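Side-chain contacts in putative Outer membrane protein (Helicobacter pylori, PDB 6GW5), which probably acts as a SabA-type outer-membrane adhesin whose extracellular domain, the part described here, binds host-cell glycans: residues Q176-I181 with A215-I220; Q66-S71 with N280-I285. All blocks are in the same frame, centred on the assembly; numbering follows the deposited sequence.

Overall arrangement
Both contacts are buried pieces of helix packing in the adhesin domain, their centres about 12 Å apart, with contact 2 nearer the centre of the chain in space (its centre about 13 Å from it, against 21 Å for contact 1). They do not share an element: contact 1 joins helix 167-183 to helix 215-240, while contact 2 sets the end of helix 255-283 against helix 60-79. Contact 1 is mainly aliphatic, with a methionine methyl meeting branched side chains; contact 2 rests on one phenylalanine ring against an alanine, a valine and a serine, with a backbone carbonyl at the ring edge. The two meet where Ile220 touches Ser71 and where the Asn219 amide probably donates a hydrogen bond to Leu281 O.

Contact 1: Q176-I181 with A215-I220. Unlike the reference sequence in segment 215-220: Leu217 (reference Phe).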
loop_
_atom_site.group_PDB
_atom_site.type_symbol
_atom_site.label_atom_id
_atom_site.label_comp_id
_atom_site.label_asym_id
_atom_site.label_seq_id
_atom_site.Cartn_x
_atom_site.Cartn_y
_atom_site.Cartn_z
ATOM N N GLN A 176 -12.642 12.486 -14.072
ATOM C CA GLN A 176 -13.607 13.439 -14.609
ATOM C C GLN A 176 -15.032 12.918 -14.519
ATOM O O GLN A 176 -15.951 13.631 -14.076
ATOM C CB GLN A 176 -13.276 13.775 -16.049
ATOM C CG GLN A 176 -12.146 14.779 -16.164
ATOM C CD GLN A 176 -11.764 14.977 -17.594
ATOM O OE1 GLN A 176 -12.499 15.603 -18.351
ATOM N NE2 GLN A 176 -10.665 14.391 -18.006
ATOM N N LEU A 177 -15.171 11.651 -14.865
ATOM C CA LEU A 177 -16.453 10.977 -14.866
ATOM C C LEU A 177 -17.095 10.864 -13.510
ATOM O O LEU A 177 -18.315 11.020 -13.391
ATOM C CB LEU A 177 -16.299 9.586 -15.462
ATOM C CG LEU A 177 -17.535 8.706 -15.480
ATOM C CD1 LEU A 177 -18.710 9.392 -16.148
ATOM C CD2 LEU A 177 -17.235 7.414 -16.217
ATOM N N MET A 178 -16.290 10.605 -12.493
ATOM C CA MET A 178 -16.823 10.440 -11.133
ATOM C C MET A 178 -17.070 11.794 -10.481
ATOM O O MET A 178 -17.980 11.920 -9.661
ATOM C CB MET A 178 -15.898 9.583 -10.256
ATOM C CG MET A 178 -15.623 8.193 -10.800
ATOM S SD MET A 178 -16.989 7.038 -10.701
ATOM C CE MET A 178 -17.128 7.022 -8.915
ATOM N N ASP A 179 -16.242 12.796 -10.780
ATOM C CA ASP A 179 -16.504 14.164 -10.274
ATOM C C ASP A 179 -17.825 14.645 -10.819
ATOM O O ASP A 179 -18.630 15.204 -10.083
ATOM C CB ASP A 179 -15.411 15.143 -10.695
ATOM C CG ASP A 179 -14.121 14.989 -9.893
ATOM O OD1 ASP A 179 -14.170 14.528 -8.730
ATOM O OD2 ASP A 179 -13.063 15.365 -10.448
ATOM N N LEU A 180 -18.053 14.385 -12.108
ATOM C CA LEU A 180 -19.265 14.813 -12.778
ATOM C C LEU A 180 -20.495 14.144 -12.191
ATOM O O LEU A 180 -21.494 14.814 -11.872
ATOM C CB LEU A 180 -19.174 14.531 -14.265
ATOM C CG LEU A 180 -20.090 15.318 -15.225
ATOM C CD1 LEU A 180 -20.131 16.825 -14.961
ATOM C CD2 LEU A 180 -19.623 15.040 -16.658
ATOM N N ILE A 181 -20.410 12.821 -12.008
ATOM C CA ILE A 181 -21.483 12.076 -11.344
ATOM C C ILE A 181 -21.758 12.649 -9.940
ATOM O O ILE A 181 -22.911 12.885 -9.599
ATOM C CB ILE A 181 -21.191 10.558 -11.287
ATOM C CG1 ILE A 181 -21.419 9.939 -12.652
ATOM C CG2 ILE A 181 -22.087 9.869 -10.273
ATOM C CD1 ILE A 181 -20.873 8.529 -12.827
ATOM N N ALA A 215 -21.767 4.465 -0.381
ATOM C CA ALA A 215 -20.332 4.301 -0.131
ATOM C C ALA A 215 -19.556 3.788 -1.338
ATOM O O ALA A 215 -18.376 4.109 -1.511
ATOM C CB ALA A 215 -20.135 3.366 1.049
ATOM N N VAL A 216 -20.184 2.928 -2.139
ATOM C CA VAL A 216 -19.515 2.370 -3.291
ATOM C C VAL A 216 -19.013 3.462 -4.200
ATOM O O VAL A 216 -17.927 3.325 -4.806
ATOM C CB VAL A 216 -20.405 1.362 -4.044
ATOM C CG1 VAL A 216 -21.676 1.999 -4.644
ATOM C CG2 VAL A 216 -19.601 0.595 -5.105
ATOM N N LEU A 217 -19.791 4.534 -4.325
ATOM C CA LEU A 217 -19.360 5.598 -5.195
ATOM C C LEU A 217 -18.207 6.321 -4.556
ATOM O O LEU A 217 -17.212 6.572 -5.196
ATOM C CB LEU A 217 -20.486 6.583 -5.510
ATOM C CG LEU A 217 -19.910 7.828 -6.225
ATOM C CD1 LEU A 217 -20.172 7.850 -7.720
ATOM C CD2 LEU A 217 -20.375 9.108 -5.552
ATOM N N ASN A 218 -18.369 6.698 -3.306
ATOM C CA ASN A 218 -17.354 7.481 -2.645
ATOM C C ASN A 218 -15.986 6.779 -2.591
ATOM O O ASN A 218 -14.950 7.394 -2.801
ATOM C CB ASN A 218 -17.825 7.881 -1.250
ATOM C CG ASN A 218 -19.063 8.826 -1.273
ATOM O OD1 ASN A 218 -19.178 9.763 -2.098
ATOM N ND2 ASN A 218 -20.008 8.557 -0.367
ATOM N N ASN A 219 -16.002 5.472 -2.344
ATOM C CA ASN A 219 -14.764 4.667 -2.252
ATOM C C ASN A 219 -14.052 4.502 -3.574
ATOM O O ASN A 219 -12.840 4.589 -3.605
ATOM C CB ASN A 219 -15.059 3.277 -1.689
ATOM C CG ASN A 219 -15.259 3.289 -0.200
ATOM O OD1 ASN A 219 -15.574 4.335 0.371
ATOM N ND2 ASN A 219 -15.151 2.111 0.433
ATOM N N ILE A 220 -14.813 4.215 -4.640
ATOM C CA ILE A 220 -14.238 4.127 -5.952
ATOM C C ILE A 220 -13.625 5.482 -6.280
ATOM O O ILE A 220 -12.479 5.558 -6.718
ATOM C CB ILE A 220 -15.279 3.713 -6.986
ATOM C CG1 ILE A 220 -15.647 2.269 -6.773
ATOM C CG2 ILE A 220 -14.725 3.852 -8.397
ATOM C CD1 ILE A 220 -16.944 1.890 -7.424
#
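Met178 reaches from helix 167-183 with its terminal methyl, CE lying 3.4 Å from Leu217 CD1 on helix 215-240. The two side chains pass each other in opposite directions. The methyl heads for the Leu217 carbonyl, whose O is 3.7 Å from Met178 CE, with Leu217 CD1 on one flank and Ile220 CG2, 4.0 Å from CE, on the other. One turn on from Met178, Ile181 supplies its CG2 branch, 3.8 Å from Leu217 CD1, which thus touches both residues. The Met178 chain is bent at chi2 and again at chi3, and this curl places the methyl at its end. Leu217 starts with CG opposite the backbone N (chi1 170°), which brings CD1 closer to helix 167-183 than the direction of its CB suggests. The axes of the two short segments come no closer than 10.8 Å, and side-chain ends make most of the contact. Around this core, helix 60-79 closes in with Phe75 on Leu217, Tyr79 on Ile181, and Ser71 and Val72 on Ile220. Beside it, Asn218 ND2 bonds to Thr212 O just ahead of helix 215-240. With N-to-C directions 142° apart, the pair is a roughly antiparallel helix packing within the largely helical adhesin domain.

Contact 2: Q66-S71 with N280-I285; sequences QAVITS and NLFSSI
Phe282 points the far edge of its ring at helix 60-79, where Ser71 CB lies 3.7 Å from CE1 and Ala67 CB 4.1 Å from CE2. The backbone takes part as well: Ala67 O is 3.7 Å from Phe282 CZ, beside the ring edge and near its plane, with the C=O bond passing across and not aimed at CZ. Val68 adds a looser touch, its CG2 4.4 Å from Phe282 CE2. The phenylalanine leaves its helix with CG opposite the carbonyl carbon (chi1 -83°), and the ring spans the gap between backbones whose nearest CA atoms, those of Val68 and Phe282, are 9.1 Å apart. This is packing between distant parts of the chain inside a helical bundle: helix 60-79 receives an aromatic from the last turn of helix 255-283, just before Ser284 leaves helical geometry. Ser71 OG donates to Val68 O, one turn back on the same helix, at 2.9 Å and tilted 26° from the carbonyl plane; the same Ser71 OG is also 3.8 Å from Phe282 CZ. Further out, Ile321 of helix 317-346 and Met223 of helix 215-240 also touch Phe282, while Leu227 of helix 215-240 packs on Val68.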
loop_
_atom_site.group_PDB
_atom_site.type_symbol
_atom_site.label_atom_id
_atom_site.label_comp_id
_atom_site.label_asym_id
_atom_site.label_seq_id
_atom_site.Cartn_x
_atom_site.Cartn_y
_atom_site.Cartn_z
ATOM N N GLN A 66 -6.113 -1.491 -13.242
ATOM C CA GLN A 66 -7.091 -2.377 -13.814
ATOM C C GLN A 66 -8.336 -2.516 -12.965
ATOM O O GLN A 66 -9.450 -2.356 -13.448
ATOM C CB GLN A 66 -6.499 -3.783 -13.964
ATOM C CG GLN A 66 -6.255 -4.196 -15.396
ATOM C CD GLN A 66 -7.557 -4.237 -16.192
ATOM O OE1 GLN A 66 -8.419 -5.112 -15.997
ATOM N NE2 GLN A 66 -7.707 -3.278 -17.077
ATOM N N ALA A 67 -8.149 -2.881 -11.702
ATOM C CA ALA A 67 -9.266 -3.134 -10.855
ATOM C C ALA A 67 -10.083 -1.857 -10.671
ATOM O O ALA A 67 -11.315 -1.916 -10.656
ATOM C CB ALA A 67 -8.816 -3.702 -9.507
ATOM N N VAL A 68 -9.409 -0.728 -10.480
ATOM C CA VAL A 68 -10.108 0.540 -10.248
ATOM C C VAL A 68 -10.885 0.965 -11.513
ATOM O O VAL A 68 -12.028 1.401 -11.417
ATOM C CB VAL A 68 -9.160 1.653 -9.751
ATOM C CG1 VAL A 68 -9.870 3.004 -9.659
ATOM C CG2 VAL A 68 -8.588 1.313 -8.382
ATOM N N ILE A 69 -10.284 0.821 -12.679
ATOM C CA ILE A 69 -10.979 1.169 -13.910
ATOM C C ILE A 69 -12.154 0.265 -14.111
ATOM O O ILE A 69 -13.236 0.716 -14.408
ATOM C CB ILE A 69 -10.083 1.037 -15.150
ATOM C CG1 ILE A 69 -8.938 2.050 -15.132
ATOM C CG2 ILE A 69 -10.892 1.214 -16.422
ATOM C CD1 ILE A 69 -9.332 3.445 -14.734
ATOM N N THR A 70 -11.947 -1.026 -13.972
ATOM C CA THR A 70 -13.046 -1.973 -14.036
ATOM C C THR A 70 -14.203 -1.464 -13.117
ATOM O O THR A 70 -15.371 -1.414 -13.517
ATOM C CB THR A 70 -12.550 -3.368 -13.604
ATOM O OG1 THR A 70 -11.691 -3.923 -14.618
ATOM C CG2 THR A 70 -13.699 -4.334 -13.286
ATOM N N SER A 71 -13.860 -1.147 -11.878
ATOM C CA SER A 71 -14.848 -0.827 -10.888
ATOM C C SER A 71 -15.567 0.510 -11.239
ATOM O O SER A 71 -16.720 0.675 -10.949
ATOM C CB SER A 71 -14.213 -0.806 -9.484
ATOM O OG SER A 71 -13.628 0.454 -9.244
ATOM N N ASN A 280 -7.963 -1.726 0.555
ATOM C CA ASN A 280 -8.805 -1.354 1.672
ATOM C C ASN A 280 -10.087 -0.609 1.273
ATOM O O ASN A 280 -11.118 -0.759 1.891
ATOM C CB ASN A 280 -8.019 -0.516 2.664
ATOM C CG ASN A 280 -6.926 -1.300 3.369
ATOM O OD1 ASN A 280 -6.957 -2.511 3.437
ATOM N ND2 ASN A 280 -5.975 -0.584 3.933
ATOM N N LEU A 281 -10.023 0.191 0.242
ATOM C CA LEU A 281 -11.211 0.879 -0.209
ATOM C C LEU A 281 -12.178 -0.079 -0.875
ATOM O O LEU A 281 -13.354 0.106 -0.744
ATOM C CB LEU A 281 -10.818 2.023 -1.122
ATOM C CG LEU A 281 -10.216 3.181 -0.333
ATOM C CD1 LEU A 281 -9.564 4.154 -1.301
ATOM C CD2 LEU A 281 -11.283 3.891 0.492
ATOM N N PHE A 282 -11.691 -1.165 -1.499
ATOM C CA PHE A 282 -12.607 -2.216 -1.972
ATOM C C PHE A 282 -13.212 -2.989 -0.840
ATOM O O PHE A 282 -14.406 -3.301 -0.843
ATOM C CB PHE A 282 -11.907 -3.178 -2.868
ATOM C CG PHE A 282 -11.800 -2.698 -4.296
ATOM C CD1 PHE A 282 -12.910 -2.646 -5.096
ATOM C CD2 PHE A 282 -10.594 -2.353 -4.846
ATOM C CE1 PHE A 282 -12.805 -2.265 -6.429
ATOM C CE2 PHE A 282 -10.486 -1.947 -6.160
ATOM C CZ PHE A 282 -11.591 -1.874 -6.956
ATOM N N SER A 283 -12.399 -3.288 0.149
ATOM C CA SER A 283 -12.834 -4.127 1.228
ATOM C C SER A 283 -13.913 -3.497 2.070
ATOM O O SER A 283 -14.754 -4.188 2.587
ATOM C CB SER A 283 -11.656 -4.411 2.142
ATOM O OG SER A 283 -12.085 -5.215 3.213
ATOM N N SER A 284 -13.888 -2.188 2.239
ATOM C CA SER A 284 -14.916 -1.563 3.083
ATOM C C SER A 284 -16.215 -1.110 2.307
ATOM O O SER A 284 -17.160 -0.541 2.918
ATOM C CB SER A 284 -14.319 -0.423 3.838
ATOM O OG SER A 284 -14.009 0.573 2.890
ATOM N N ILE A 285 -16.327 -1.453 1.019
ATOM C CA ILE A 285 -17.617 -1.276 0.338
ATOM C C ILE A 285 -18.654 -2.162 0.994
ATOM O O ILE A 285 -18.432 -3.364 1.223
ATOM C CB ILE A 285 -17.519 -1.645 -1.111
ATOM C CG1 ILE A 285 -16.555 -0.703 -1.839
ATOM C CG2 ILE A 285 -18.864 -1.540 -1.788
ATOM C CD1 ILE A 285 -16.103 -1.251 -3.166
#